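Local atomic coordinates of D-glycerate 3-kinase (Cryptococcus neoformans var. grubii serotype A, PDB entry 6CKG), a protein that probably phosphorylates D-glycerate with ATP to give 3-phosphoglycerate. Residues Gly181-Phe186 with Val240-Ile245; Gly301-Lys304 with Trp309-Lys312. One frame throughout, in Å; residues are numbered along the deposited sequence.

Contact 1: Gly181-Phe186 with Val240-Ile245; sequences GWMNGF and VLWDQI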
# COMPACT_ATOMS: atom_id res chain seq x y z
N GLY A 181 1.90 0.28 1.10
CA GLY A 181 0.58 0.82 0.87
C GLY A 181 -0.53 -0.15 1.19
O GLY A 181 -0.35 -1.36 1.04
N TRP A 182 -1.68 0.36 1.63
CA TRP A 182 -2.78 -0.51 2.03
C TRP A 182 -3.27 -1.39 0.88
O TRP A 182 -3.80 -2.47 1.11
CB TRP A 182 -3.93 0.33 2.60
CG TRP A 182 -4.71 1.07 1.54
CD1 TRP A 182 -4.42 2.31 1.03
CD2 TRP A 182 -5.89 0.62 0.85
NE1 TRP A 182 -5.35 2.66 0.07
CE2 TRP A 182 -6.26 1.64 -0.05
CE3 TRP A 182 -6.67 -0.54 0.93
CZ2 TRP A 182 -7.38 1.54 -0.88
CZ3 TRP A 182 -7.79 -0.65 0.10
CH2 TRP A 182 -8.13 0.38 -0.79
N MET A 183 -3.09 -0.94 -0.36
CA MET A 183 -3.53 -1.69 -1.53
C MET A 183 -2.37 -2.03 -2.46
O MET A 183 -2.61 -2.34 -3.63
CB MET A 183 -4.62 -0.92 -2.29
CG MET A 183 -4.23 0.52 -2.67
SD MET A 183 -5.30 1.36 -3.89
CE MET A 183 -4.60 0.74 -5.42
N ASN A 184 -1.12 -1.95 -1.99
CA ASN A 184 -0.01 -2.22 -2.89
C ASN A 184 -0.10 -3.66 -3.40
O ASN A 184 -0.34 -4.59 -2.63
CB ASN A 184 1.34 -1.96 -2.18
CG ASN A 184 1.78 -0.51 -2.31
OD1 ASN A 184 0.94 0.38 -2.52
ND2 ASN A 184 3.08 -0.26 -2.20
N GLY A 185 0.07 -3.83 -4.70
CA GLY A 185 -0.01 -5.16 -5.28
C GLY A 185 -1.42 -5.66 -5.56
O GLY A 185 -1.57 -6.69 -6.23
N PHE A 186 -2.46 -4.96 -5.11
CA PHE A 186 -3.83 -5.40 -5.41
C PHE A 186 -4.01 -5.54 -6.92
O PHE A 186 -3.56 -4.69 -7.69
CB PHE A 186 -4.85 -4.40 -4.86
CG PHE A 186 -5.11 -4.56 -3.39
CD1 PHE A 186 -4.26 -5.30 -2.60
CD2 PHE A 186 -6.22 -3.97 -2.81
CE1 PHE A 186 -4.49 -5.44 -1.23
CE2 PHE A 186 -6.47 -4.10 -1.45
CZ PHE A 186 -5.61 -4.85 -0.66
N VAL A 240 1.73 -1.22 -14.29
CA VAL A 240 3.09 -0.79 -14.62
C VAL A 240 3.89 -0.50 -13.35
O VAL A 240 5.08 -0.84 -13.24
CB VAL A 240 3.05 0.44 -15.56
CG1 VAL A 240 4.41 1.09 -15.66
CG2 VAL A 240 2.54 0.03 -16.93
N LEU A 241 3.23 0.11 -12.36
CA LEU A 241 3.86 0.41 -11.08
C LEU A 241 4.17 -0.87 -10.31
O LEU A 241 5.27 -1.03 -9.76
CB LEU A 241 2.92 1.29 -10.26
CG LEU A 241 3.33 2.55 -9.52
CD1 LEU A 241 2.53 2.63 -8.21
CD2 LEU A 241 4.84 2.65 -9.28
N TRP A 242 3.20 -1.78 -10.23
CA TRP A 242 3.43 -3.04 -9.52
C TRP A 242 4.61 -3.80 -10.11
O TRP A 242 5.37 -4.46 -9.38
CB TRP A 242 2.19 -3.93 -9.57
CG TRP A 242 0.92 -3.42 -8.91
CD1 TRP A 242 -0.35 -3.93 -9.13
CD2 TRP A 242 0.76 -2.37 -7.93
NE1 TRP A 242 -1.27 -3.26 -8.36
CE2 TRP A 242 -0.63 -2.29 -7.63
CE3 TRP A 242 1.64 -1.49 -7.29
CZ2 TRP A 242 -1.15 -1.39 -6.71
CZ3 TRP A 242 1.11 -0.57 -6.39
CH2 TRP A 242 -0.27 -0.53 -6.11
N ASP A 243 4.76 -3.74 -11.43
CA ASP A 243 5.81 -4.51 -12.10
C ASP A 243 7.22 -4.02 -11.78
O ASP A 243 8.18 -4.68 -12.16
CB ASP A 243 5.59 -4.49 -13.62
CG ASP A 243 4.45 -5.41 -14.07
OD1 ASP A 243 3.99 -6.26 -13.28
OD2 ASP A 243 3.99 -5.26 -15.23
N GLN A 244 7.36 -2.86 -11.14
CA GLN A 244 8.65 -2.35 -10.70
C GLN A 244 9.09 -2.96 -9.38
O GLN A 244 10.25 -2.77 -8.98
CB GLN A 244 8.57 -0.83 -10.59
CG GLN A 244 8.36 -0.13 -11.93
CD GLN A 244 9.68 0.16 -12.61
OE1 GLN A 244 10.39 -0.75 -13.02
NE2 GLN A 244 10.04 1.45 -12.70
N ILE A 245 8.22 -3.71 -8.72
CA ILE A 245 8.52 -4.31 -7.42
C ILE A 245 9.24 -5.64 -7.61
O ILE A 245 8.81 -6.50 -8.39
CB ILE A 245 7.22 -4.50 -6.62
CG1 ILE A 245 6.56 -3.13 -6.38
CG2 ILE A 245 7.46 -5.27 -5.34
CD1 ILE A 245 5.20 -3.19 -5.67

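Contact 2: Gly301-Lys304 with Trp309-Lys312; sequences GIDK and WRGK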
# COMPACT_ATOMS: atom_id res chain seq x y z
N GLY A 301 -4.91 -10.58 -5.88
CA GLY A 301 -3.96 -10.29 -6.94
C GLY A 301 -2.52 -10.19 -6.47
O GLY A 301 -1.60 -10.20 -7.30
N ILE A 302 -2.29 -10.06 -5.16
CA ILE A 302 -0.93 -10.06 -4.63
C ILE A 302 -0.27 -11.42 -4.80
O ILE A 302 0.96 -11.52 -4.89
CB ILE A 302 -0.96 -9.64 -3.15
CG1 ILE A 302 -1.26 -8.14 -3.04
CG2 ILE A 302 0.39 -9.96 -2.42
CD1 ILE A 302 -1.59 -7.71 -1.65
N ASP A 303 -1.07 -12.47 -4.90
CA ASP A 303 -0.59 -13.86 -4.85
C ASP A 303 -1.05 -14.57 -6.12
O ASP A 303 -2.06 -15.26 -6.12
CB ASP A 303 -1.12 -14.51 -3.59
CG ASP A 303 -0.49 -15.87 -3.32
OD1 ASP A 303 0.26 -16.36 -4.18
OD2 ASP A 303 -0.75 -16.43 -2.25
N LYS A 304 -0.31 -14.39 -7.22
CA LYS A 304 -0.71 -15.02 -8.47
C LYS A 304 0.50 -15.11 -9.39
O LYS A 304 1.50 -14.41 -9.19
CB LYS A 304 -1.87 -14.27 -9.15
CG LYS A 304 -1.53 -12.88 -9.61
CD LYS A 304 -2.68 -12.22 -10.39
CE LYS A 304 -2.31 -10.76 -10.72
NZ LYS A 304 -3.35 -10.00 -11.50
N TRP A 309 6.92 -10.28 -8.34
CA TRP A 309 7.48 -10.82 -7.10
C TRP A 309 7.09 -12.26 -6.85
O TRP A 309 7.30 -12.77 -5.74
CB TRP A 309 7.05 -9.96 -5.91
CG TRP A 309 5.56 -9.80 -5.80
CD1 TRP A 309 4.69 -10.65 -5.18
CD2 TRP A 309 4.77 -8.72 -6.33
NE1 TRP A 309 3.41 -10.16 -5.27
CE2 TRP A 309 3.43 -8.98 -5.97
CE3 TRP A 309 5.07 -7.56 -7.04
CZ2 TRP A 309 2.38 -8.12 -6.33
CZ3 TRP A 309 4.04 -6.71 -7.39
CH2 TRP A 309 2.71 -6.99 -7.03
N ARG A 310 6.49 -12.93 -7.84
CA ARG A 310 6.10 -14.33 -7.68
C ARG A 310 7.31 -15.16 -7.29
O ARG A 310 8.35 -15.09 -7.95
CB ARG A 310 5.49 -14.85 -8.98
CG ARG A 310 5.19 -16.35 -9.00
CD ARG A 310 4.07 -16.68 -8.05
NE ARG A 310 3.28 -17.82 -8.52
CZ ARG A 310 2.12 -18.19 -7.99
NH1 ARG A 310 1.61 -17.50 -6.98
NH2 ARG A 310 1.46 -19.23 -8.50
N GLY A 311 7.18 -15.96 -6.23
CA GLY A 311 8.29 -16.72 -5.69
C GLY A 311 9.21 -15.94 -4.77
O GLY A 311 10.14 -16.53 -4.19
N LYS A 312 9.00 -14.65 -4.61
CA LYS A 312 9.84 -13.80 -3.78
C LYS A 312 8.98 -13.02 -2.79
O LYS A 312 9.19 -11.83 -2.57
CB LYS A 312 10.66 -12.83 -4.64
CG LYS A 312 11.61 -13.50 -5.63
CD LYS A 312 12.29 -12.46 -6.53
CE LYS A 312 11.36 -12.01 -7.65
NZ LYS A 312 11.71 -10.67 -8.30
O HOH W 1 2.67 -15.57 -5.32
O HOH W 2 -1.56 -18.07 -6.18

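Contact 1: Gly181-Phe186 with Val240-Ile245
The indole of Trp242 lies against the backbone of Gly185 and bonds through its ring nitrogen to Phe186. The contact joins two overlapping beta turns, which follow strand 176-180 of the mainly parallel, P-loop-kinase-like sheet, to helix 239-242 and the type I turn from Trp242 to Ile245. Gly185 N sits 3.3 Å above the indole plane, over its centre. Gly185 CA makes a CH-pi contact with the five-membered ring of Trp242, 3.8 Å from its centroid. At the ring edge, Trp242 NE1 donates to Phe186 O at 2.8 Å. This bond is bent, with an N-H...O angle of 143°, and the oxygen lies 24° out of the indole plane. Trp242 CG is anti to its carbonyl carbon, which sends the ring across to the turns.

The six-membered ring meets Asn184 and Met183. Asn184 CA is 3.6 Å from Trp242 CH2, and the Asn184 amide plane is turned 51° from the indole. Asn184 OD1 is buried without a polar partner, while ND2 makes a weak bond to Phe179 O. Met183 brings its CE to 4.3 Å from Trp242 CZ2.

Further out, the turns set these groups in place. A type I turn spans Gly181 to Asn184, and a type II turn spans Met183 to Phe186. Gly185 has the positive phi of the third position in the second turn. Tyr238 and Phe179 also pack on Trp242. Within the double turn, Met183 CA lies 3.6 Å above the centre of the Phe186 ring.

Contact 2: Gly301-Lys304 with Trp309-Lys312
Trp309 and Ile302 make the tightly packed half of this contact, and Asp303 and Arg310 make its watery half. Both segments belong to the loop between helix 281-298 and strand 313-318, which here folds back on itself. A type II beta turn from Trp309 to Lys312 leads into the strand.

On the buried side, Trp309 NE1 donates to Ile302 O at 2.8 Å. The N-H...O angle is 157°. The donor lies in the carbonyl plane, and the oxygen is close to the indole plane. Trp309 CG sits between its backbone N and carbonyl carbon, chi1 55°, and from there the NE1 edge of the indole faces Ile302 O. Phe248 packs on the same indole.

The outer side is looser. Arg310 NH1 forms a long salt bridge of 3.3 Å with Asp303 OD1, and the carboxylate and guanidinium planes are 68° apart. Water 1 joins Asp303 OD1 to Arg310 NH1. Water 2 donates to Asp303 O and makes a weak bond with Arg310 NH1. Stronger partners lie elsewhere: Arg315 for Asp303 OD2, and Glu305 for Arg310 NE. Lys304 C lies over one guanidinium face, 3.6 Å from Arg310 NH1.

Both segments of contact 1 come earlier in the chain than those of contact 2, and the contact centres are about 11 Å apart. Contact 1 is buried about 7 Å from the chain centre. Contact 2 is partly buried, about 15 Å out. Segments 240-245 and 309-312 lead into strands 247-253 and 313-318, parallel neighbours in the mixed sheet, while 181-186 leaves the end of strand 176-180. The contacts also touch directly. Ile302 CD1 is 3.5 Å from Asn184 O and packs on the Phe186 ring. Trp309 CZ3 is 3.3 Å from Trp242 O. Ile302 and Trp309, the buried part of contact 2, thus pack against both segments of contact 1.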